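PDB 4IRX: sugar ABC transporter, periplasmic sugar-binding protein, which binds myo-inositol in the periplasm and probably delivers it to an ABC transporter for uptake into the cell. Local coordinates for residues P195-C200 with K224-D229. Numbering follows the deposited sequence.
With INS (1,2,3,4,5,6-hexahydroxy-cyclohexane), chain C.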
loop_
_atom_site.group_PDB
_atom_site.type_symbol
_atom_site.label_atom_id
_atom_site.label_comp_id
_atom_site.label_asym_id
_atom_site.label_seq_id
_atom_site.Cartn_x
_atom_site.Cartn_y
_atom_site.Cartn_z
ATOM N N PRO A 195 11.014 -13.638 -18.280
ATOM C CA PRO A 195 11.117 -12.189 -18.136
ATOM C C PRO A 195 12.435 -11.804 -17.496
ATOM O O PRO A 195 13.077 -12.577 -16.759
ATOM C CB PRO A 195 9.962 -11.847 -17.183
ATOM C CG PRO A 195 9.815 -13.112 -16.341
ATOM C CD PRO A 195 10.095 -14.244 -17.292
ATOM N N ASP A 196 12.838 -10.574 -17.754
ATOM C CA ASP A 196 13.988 -10.011 -17.074
ATOM C C ASP A 196 13.658 -9.512 -15.677
ATOM O O ASP A 196 14.459 -9.593 -14.763
ATOM C CB ASP A 196 14.536 -8.829 -17.889
ATOM C CG ASP A 196 15.099 -9.265 -19.206
ATOM O OD1 ASP A 196 16.149 -9.940 -19.159
ATOM O OD2 ASP A 196 14.512 -8.967 -20.281
ATOM N N VAL A 197 12.463 -8.952 -15.524
ATOM C CA VAL A 197 12.076 -8.277 -14.300
ATOM C C VAL A 197 10.625 -8.595 -13.996
ATOM O O VAL A 197 9.787 -8.600 -14.893
ATOM C CB VAL A 197 12.216 -6.741 -14.425
ATOM C CG1 VAL A 197 11.721 -6.003 -13.133
ATOM C CG2 VAL A 197 13.641 -6.360 -14.785
ATOM N N ILE A 198 10.362 -8.913 -12.733
ATOM C CA ILE A 198 9.000 -9.021 -12.213
ATOM C C ILE A 198 8.836 -7.867 -11.212
ATOM O O ILE A 198 9.442 -7.854 -10.124
ATOM C CB ILE A 198 8.769 -10.382 -11.510
ATOM C CG1 ILE A 198 9.154 -11.518 -12.447
ATOM C CG2 ILE A 198 7.311 -10.527 -11.148
ATOM C CD1 ILE A 198 9.045 -12.907 -11.835
ATOM N N LEU A 199 8.009 -6.903 -11.585
ATOM C CA LEU A 199 7.690 -5.772 -10.718
ATOM C C LEU A 199 6.451 -6.110 -9.910
ATOM O O LEU A 199 5.362 -6.286 -10.472
ATOM C CB LEU A 199 7.426 -4.505 -11.553
ATOM C CG LEU A 199 8.560 -3.885 -12.370
ATOM C CD1 LEU A 199 8.129 -2.578 -13.015
ATOM C CD2 LEU A 199 9.786 -3.630 -11.489
ATOM N N CYS A 200 6.621 -6.240 -8.598
ATOM C CA CYS A 200 5.528 -6.617 -7.715
ATOM C C CYS A 200 5.160 -5.426 -6.862
ATOM O O CYS A 200 6.029 -4.808 -6.238
ATOM C CB CYS A 200 5.959 -7.765 -6.814
ATOM S SG CYS A 200 6.375 -9.248 -7.713
ATOM N N LYS A 224 14.803 -10.841 -12.226
ATOM C CA LYS A 224 14.903 -9.948 -11.086
ATOM C C LYS A 224 13.554 -9.546 -10.538
ATOM O O LYS A 224 12.650 -9.199 -11.293
ATOM C CB LYS A 224 15.678 -8.705 -11.485
ATOM C CG LYS A 224 17.092 -9.015 -11.915
ATOM C CD LYS A 224 17.894 -7.758 -12.121
ATOM C CE LYS A 224 19.323 -8.090 -12.566
ATOM N NZ LYS A 224 20.094 -8.831 -11.527
ATOM N N VAL A 225 13.452 -9.518 -9.215
ATOM C CA VAL A 225 12.194 -9.180 -8.565
ATOM C C VAL A 225 12.339 -7.883 -7.784
ATOM O O VAL A 225 13.297 -7.712 -7.039
ATOM C CB VAL A 225 11.750 -10.325 -7.599
ATOM C CG1 VAL A 225 10.550 -9.929 -6.765
ATOM C CG2 VAL A 225 11.454 -11.613 -8.385
ATOM N N ILE A 226 11.386 -6.968 -7.984
ATOM C CA ILE A 226 11.330 -5.699 -7.279
ATOM C C ILE A 226 10.002 -5.637 -6.582
ATOM O O ILE A 226 8.973 -6.019 -7.161
ATOM C CB ILE A 226 11.416 -4.494 -8.233
ATOM C CG1 ILE A 226 12.717 -4.519 -9.008
ATOM C CG2 ILE A 226 11.347 -3.197 -7.460
ATOM C CD1 ILE A 226 13.090 -3.157 -9.496
ATOM N N GLY A 227 10.018 -5.204 -5.325
ATOM C CA GLY A 227 8.792 -5.075 -4.554
ATOM C C GLY A 227 8.483 -3.632 -4.173
ATOM O O GLY A 227 9.005 -2.668 -4.732
ATOM N N PHE A 228 7.628 -3.521 -3.180
ATOM C CA PHE A 228 7.159 -2.232 -2.684
ATOM C C PHE A 228 6.745 -2.482 -1.249
ATOM O O PHE A 228 5.998 -3.422 -0.981
ATOM C CB PHE A 228 5.952 -1.772 -3.530
ATOM C CG PHE A 228 5.705 -0.268 -3.506
ATOM C CD1 PHE A 228 5.189 0.352 -2.372
ATOM C CD2 PHE A 228 5.978 0.512 -4.632
ATOM C CE1 PHE A 228 4.956 1.757 -2.346
ATOM C CE2 PHE A 228 5.746 1.899 -4.637
ATOM C CZ PHE A 228 5.231 2.533 -3.485
ATOM N N ASP A 229 7.231 -1.654 -0.327
ATOM C CA ASP A 229 6.834 -1.573 1.120
ATOM C C ASP A 229 8.036 -1.558 2.054
ATOM O O ASP A 229 7.936 -1.067 3.166
ATOM C CB ASP A 229 5.879 -2.673 1.657
ATOM C CG ASP A 229 4.480 -2.570 1.100
ATOM O OD1 ASP A 229 4.138 -1.509 0.542
ATOM O OD2 ASP A 229 3.729 -3.562 1.199
HETATM C C1 INS C . -0.175 -0.613 0.606
HETATM C C2 INS C . 0.875 -1.670 0.709
HETATM C C3 INS C . 0.200 -3.001 0.915
HETATM C C4 INS C . -0.689 -3.316 -0.245
HETATM C C5 INS C . -1.772 -2.308 -0.347
HETATM C C6 INS C . -1.198 -0.916 -0.471
HETATM O O1 INS C . 0.419 0.641 0.381
HETATM O O2 INS C . 1.658 -1.666 -0.446
HETATM O O3 INS C . 1.153 -4.018 1.107
HETATM O O4 INS C . -1.216 -4.600 -0.131
HETATM O O5 INS C . -2.589 -2.621 -1.429
HETATM O O6 INS C . -2.207 0.052 -0.599
#
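Four backbone hydrogen bonds join Asp-196, Ile-198 and Cys-200 to Lys-224 and Ile-226 in a parallel pairing. Lys-224 N donates to Asp-196 O (2.8 Å), Ile-198 N to Lys-224 O (2.7 Å), Ile-226 N to Ile-198 O and Cys-200 N to Ile-226 O. Weaker CA-H...O contacts supplement them, among them Gly-227 CA against Cys-200 O at 3.2 Å.

Side chains alternate between the two faces. On one, the Leu-199 and Ile-226 side chains run alongside each other in the same direction. With CG of Leu-199 beside its own backbone N (chi1 -65°), the CD2 methyl meets Ile-226 CB at 3.7 Å and also touches CG1 and CD1; Met-120 and Trp-123 of helix 113-127 pack against Ile-226 on this face. On the other, Ile-198 CB faces Val-225 CG2 (4.3 Å) and Cys-200 SG lies near Val-225 CG1, with helix 203-215 packed over Ile-198 and Cys-200.

Strand 197-200, helix 203-215 and strand 224-226 form a beta-alpha-beta crossover at one edge of the four-stranded parallel sheet in one lobe of the two-lobed periplasmic binding protein fold. Strand 224-226 is outermost; strand 197-200 bonds on its other flank to 132-138.

Beyond the C-terminal end of strand 224-226 the chain enters the ligand pocket. Phe-228 makes a cation-pi contact with Arg-149, while the Asp-229 carboxylate takes two neighbouring inositol hydroxyls, O2 on OD1 (2.7 Å) and O3 on OD2 (2.6 Å). Gln-249 NE2 also bonds to OD1, which thus has two partners, and with O3 on OD2 the carboxylate is probably held against rotation. Replacing Asp-229 by an alanine would probably leave both hydroxyls without these acceptors and the Gln-249 amide without its mate.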